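MutT/nudix family protein (Listeria innocua, PDB 3I9X) probably acts as a hydrolase of the Nudix family, this chain being the part of a longer protein that holds the Nudix domain. Local coordinates at residues Met32-Leu40 / Val127-Arg135. Numbering follows the deposited sequence.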
loop_
_atom_site.group_PDB
_atom_site.type_symbol
_atom_site.label_atom_id
_atom_site.label_comp_id
_atom_site.label_asym_id
_atom_site.label_seq_id
_atom_site.Cartn_x
_atom_site.Cartn_y
_atom_site.Cartn_z
ATOM N N MET A 32 1.205 7.903 -9.861
ATOM C CA MET A 32 2.634 8.148 -10.011
ATOM C C MET A 32 3.030 9.606 -9.800
ATOM O O MET A 32 2.631 10.489 -10.559
ATOM C CB MET A 32 3.081 7.756 -11.412
ATOM C CG MET A 32 2.611 6.311 -11.850
ATOM S SD MET A 32 3.456 5.694 -13.374
ATOM C CE MET A 32 4.941 6.756 -13.109
ATOM N N ILE A 33 3.826 9.852 -8.779
ATOM C CA ILE A 33 4.507 11.131 -8.621
ATOM C C ILE A 33 5.757 11.058 -9.495
ATOM O O ILE A 33 6.744 10.379 -9.162
ATOM C CB ILE A 33 4.846 11.363 -7.195
ATOM C CG1 ILE A 33 3.554 11.485 -6.390
ATOM C CG2 ILE A 33 5.676 12.579 -6.992
ATOM C CD1 ILE A 33 2.902 12.747 -6.626
ATOM N N LEU A 34 5.702 11.762 -10.611
ATOM C CA LEU A 34 6.751 11.721 -11.617
ATOM C C LEU A 34 7.609 12.958 -11.581
ATOM O O LEU A 34 7.183 14.027 -12.049
ATOM C CB LEU A 34 6.102 11.614 -12.991
ATOM C CG LEU A 34 6.810 10.950 -14.138
ATOM C CD1 LEU A 34 7.597 9.777 -13.576
ATOM C CD2 LEU A 34 5.762 10.459 -15.194
ATOM N N THR A 35 8.817 12.823 -11.052
ATOM C CA THR A 35 9.667 13.992 -10.786
ATOM C C THR A 35 10.981 14.021 -11.536
ATOM O O THR A 35 11.459 12.991 -12.035
ATOM C CB THR A 35 9.960 14.131 -9.308
ATOM O OG1 THR A 35 10.906 13.155 -8.891
ATOM C CG2 THR A 35 8.683 13.990 -8.469
ATOM N N THR A 36 11.542 15.221 -11.634
ATOM C CA THR A 36 12.890 15.445 -12.158
ATOM C C THR A 36 13.519 16.608 -11.413
ATOM O O THR A 36 12.880 17.248 -10.580
ATOM C CB THR A 36 12.927 15.693 -13.655
ATOM O OG1 THR A 36 14.288 15.664 -14.110
ATOM C CG2 THR A 36 12.314 17.017 -14.022
ATOM N N VAL A 37 14.797 16.825 -11.664
ATOM C CA VAL A 37 15.508 17.946 -11.081
ATOM C C VAL A 37 15.968 18.764 -12.273
ATOM O O VAL A 37 16.462 18.215 -13.250
ATOM C CB VAL A 37 16.672 17.501 -10.185
ATOM C CG1 VAL A 37 17.618 18.693 -9.856
ATOM C CG2 VAL A 37 16.159 16.890 -8.872
ATOM N N LYS A 38 15.689 20.057 -12.254
ATOM C CA LYS A 38 16.209 20.937 -13.292
ATOM C C LYS A 38 16.307 22.356 -12.776
ATOM O O LYS A 38 15.747 22.692 -11.714
ATOM C CB LYS A 38 15.363 20.886 -14.575
ATOM C CG LYS A 38 13.988 21.545 -14.487
ATOM C CD LYS A 38 13.218 21.441 -15.825
ATOM C CE LYS A 38 12.551 22.759 -16.268
ATOM N NZ LYS A 38 12.677 22.956 -17.732
ATOM N N GLU A 39 16.986 23.192 -13.550
ATOM C CA GLU A 39 17.360 24.518 -13.063
ATOM C C GLU A 39 16.211 25.497 -13.193
ATOM O O GLU A 39 15.614 25.666 -14.256
ATOM C CB GLU A 39 18.618 25.043 -13.773
ATOM C CG GLU A 39 19.802 24.062 -13.694
ATOM C CD GLU A 39 20.948 24.545 -12.810
ATOM O OE1 GLU A 39 21.433 25.694 -13.025
ATOM O OE2 GLU A 39 21.380 23.751 -11.931
ATOM N N LEU A 40 15.895 26.125 -12.079
ATOM C CA LEU A 40 14.971 27.242 -12.067
ATOM C C LEU A 40 15.733 28.411 -11.433
ATOM O O LEU A 40 16.194 28.305 -10.297
ATOM C CB LEU A 40 13.726 26.882 -11.258
ATOM C CG LEU A 40 12.678 27.974 -11.102
ATOM C CD1 LEU A 40 11.973 28.223 -12.417
ATOM C CD2 LEU A 40 11.706 27.599 -10.013
ATOM N N VAL A 127 13.164 10.857 -12.849
ATOM C CA VAL A 127 13.599 10.564 -14.202
ATOM C C VAL A 127 14.372 11.763 -14.735
ATOM O O VAL A 127 14.400 12.802 -14.091
ATOM C CB VAL A 127 12.409 10.167 -15.073
ATOM C CG1 VAL A 127 11.568 9.103 -14.339
ATOM C CG2 VAL A 127 11.551 11.388 -15.415
ATOM N N PRO A 128 15.091 11.585 -15.858
ATOM C CA PRO A 128 15.773 12.710 -16.453
ATOM C C PRO A 128 14.752 13.696 -16.996
ATOM O O PRO A 128 13.669 13.295 -17.431
ATOM C CB PRO A 128 16.625 12.074 -17.582
ATOM C CG PRO A 128 16.807 10.635 -17.167
ATOM C CD PRO A 128 15.440 10.321 -16.545
ATOM N N PRO A 129 15.104 14.983 -16.981
ATOM C CA PRO A 129 14.130 16.028 -17.287
ATOM C C PRO A 129 13.608 15.990 -18.699
ATOM O O PRO A 129 12.498 16.463 -18.935
ATOM C CB PRO A 129 14.888 17.335 -17.002
ATOM C CG PRO A 129 16.318 16.978 -16.995
ATOM C CD PRO A 129 16.446 15.519 -16.676
ATOM N N GLU A 130 14.367 15.409 -19.633
ATOM C CA GLU A 130 14.043 15.557 -21.048
ATOM C C GLU A 130 12.734 14.877 -21.478
ATOM O O GLU A 130 11.960 15.456 -22.201
ATOM C CB GLU A 130 15.227 15.102 -21.936
ATOM C CG GLU A 130 16.481 16.057 -21.888
ATOM C CD GLU A 130 17.451 15.784 -20.712
ATOM O OE1 GLU A 130 17.333 14.703 -20.049
ATOM O OE2 GLU A 130 18.337 16.674 -20.464
ATOM N N ALA A 131 12.482 13.651 -21.033
ATOM C CA ALA A 131 11.205 12.992 -21.318
ATOM C C ALA A 131 9.992 13.749 -20.752
ATOM O O ALA A 131 8.938 13.795 -21.380
ATOM C CB ALA A 131 11.220 11.607 -20.754
ATOM N N LEU A 132 10.129 14.324 -19.568
ATOM C CA LEU A 132 9.024 15.094 -18.973
ATOM C C LEU A 132 8.794 16.402 -19.728
ATOM O O LEU A 132 7.661 16.757 -19.988
ATOM C CB LEU A 132 9.271 15.358 -17.484
ATOM C CG LEU A 132 9.556 14.125 -16.648
ATOM C CD1 LEU A 132 9.441 14.429 -15.124
ATOM C CD2 LEU A 132 8.653 12.968 -17.103
ATOM N N GLU A 133 9.872 17.100 -20.090
ATOM C CA GLU A 133 9.774 18.310 -20.943
ATOM C C GLU A 133 9.111 17.996 -22.278
ATOM O O GLU A 133 8.250 18.741 -22.713
ATOM C CB GLU A 133 11.154 18.964 -21.151
ATOM C CG GLU A 133 11.732 19.639 -19.897
ATOM C CD GLU A 133 13.243 19.945 -19.973
ATOM O OE1 GLU A 133 13.975 19.328 -20.791
ATOM O OE2 GLU A 133 13.708 20.800 -19.170
ATOM N N LYS A 134 9.463 16.878 -22.903
ATOM C CA LYS A 134 8.803 16.469 -24.166
ATOM C C LYS A 134 7.279 16.435 -24.054
ATOM O O LYS A 134 6.569 17.022 -24.893
ATOM C CB LYS A 134 9.295 15.101 -24.652
ATOM C CG LYS A 134 10.543 15.124 -25.544
ATOM C CD LYS A 134 10.731 13.791 -26.339
ATOM C CE LYS A 134 9.600 13.548 -27.394
ATOM N NZ LYS A 134 9.724 12.240 -28.144
ATOM N N ARG A 135 6.766 15.751 -23.029
ATOM C CA ARG A 135 5.305 15.620 -22.868
ATOM C C ARG A 135 4.638 16.939 -22.512
ATOM O O ARG A 135 3.545 17.218 -22.986
ATOM C CB ARG A 135 4.942 14.548 -21.826
ATOM C CG ARG A 135 4.802 13.168 -22.430
ATOM C CD ARG A 135 3.444 12.970 -23.164
ATOM N NE ARG A 135 2.341 12.599 -22.271
ATOM C CZ ARG A 135 1.044 12.639 -22.598
ATOM N NH1 ARG A 135 0.644 13.054 -23.805
ATOM N NH2 ARG A 135 0.128 12.287 -21.697
#
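Two hydrogen bonds fasten Val-127 to strand 32-40. Its N donates to Thr-35 O over 2.9 Å, and the bond is straight, 169° at the hydrogen, with the N almost in line with the Thr-35 C=O. The second runs the other way: Thr-36 OG1 donates to Val-127 O, also at 2.9 Å, from a position tilted somewhat off the carbonyl plane. With chi1 at -170° the hydroxyl is turned from its own N to the side of the carbonyl carbon, which places it by the Val-127 carbonyl and the start of the helix. The same OG1 lies 3.4 Å from Pro-129 CD, and CG2 rests against CA and CB of Pro-129, the two side chains crossing at about a right angle where the backbones come nearest.

Strand 27-40 pairs in parallel with strand 118-126, Ile-33 and Thr-35 bonding to the backbone of Ala-125, and the Val-127 N to Thr-35 O bond follows directly after that pairing. In the Nudix fold, an alpha/beta/alpha sandwich with a mixed central sheet, helix 129-137 packs on strand 27-40, and a salt bridge from Arg-135 to Glu-93 ties it to helix 82-94. The axes of segments 129-135 and 32-40 pass 8.4 Å apart at 110°.

Apolar contacts gather at Leu-34. Its CG meets Leu-132 CD2 at 4.0 Å, while its CD1 faces Val-127 CG1; Leu-132 CD1 reaches instead to the strand backbone, 3.8 Å from Leu-34 O. Leu-146 of strand 144-148 also packs on Leu-132, and Leu-96 and Ile-99 touch Val-127.

A salt bridge at the more exposed margin joins side chains arriving from opposite directions. Lys-38, bent at chi3 and chi4, brings NZ to 2.8 Å from Glu-133 OE2, approaching the anti side of the carboxylate slightly out of its plane, while the Glu-133 chain runs extended beyond CG to meet it.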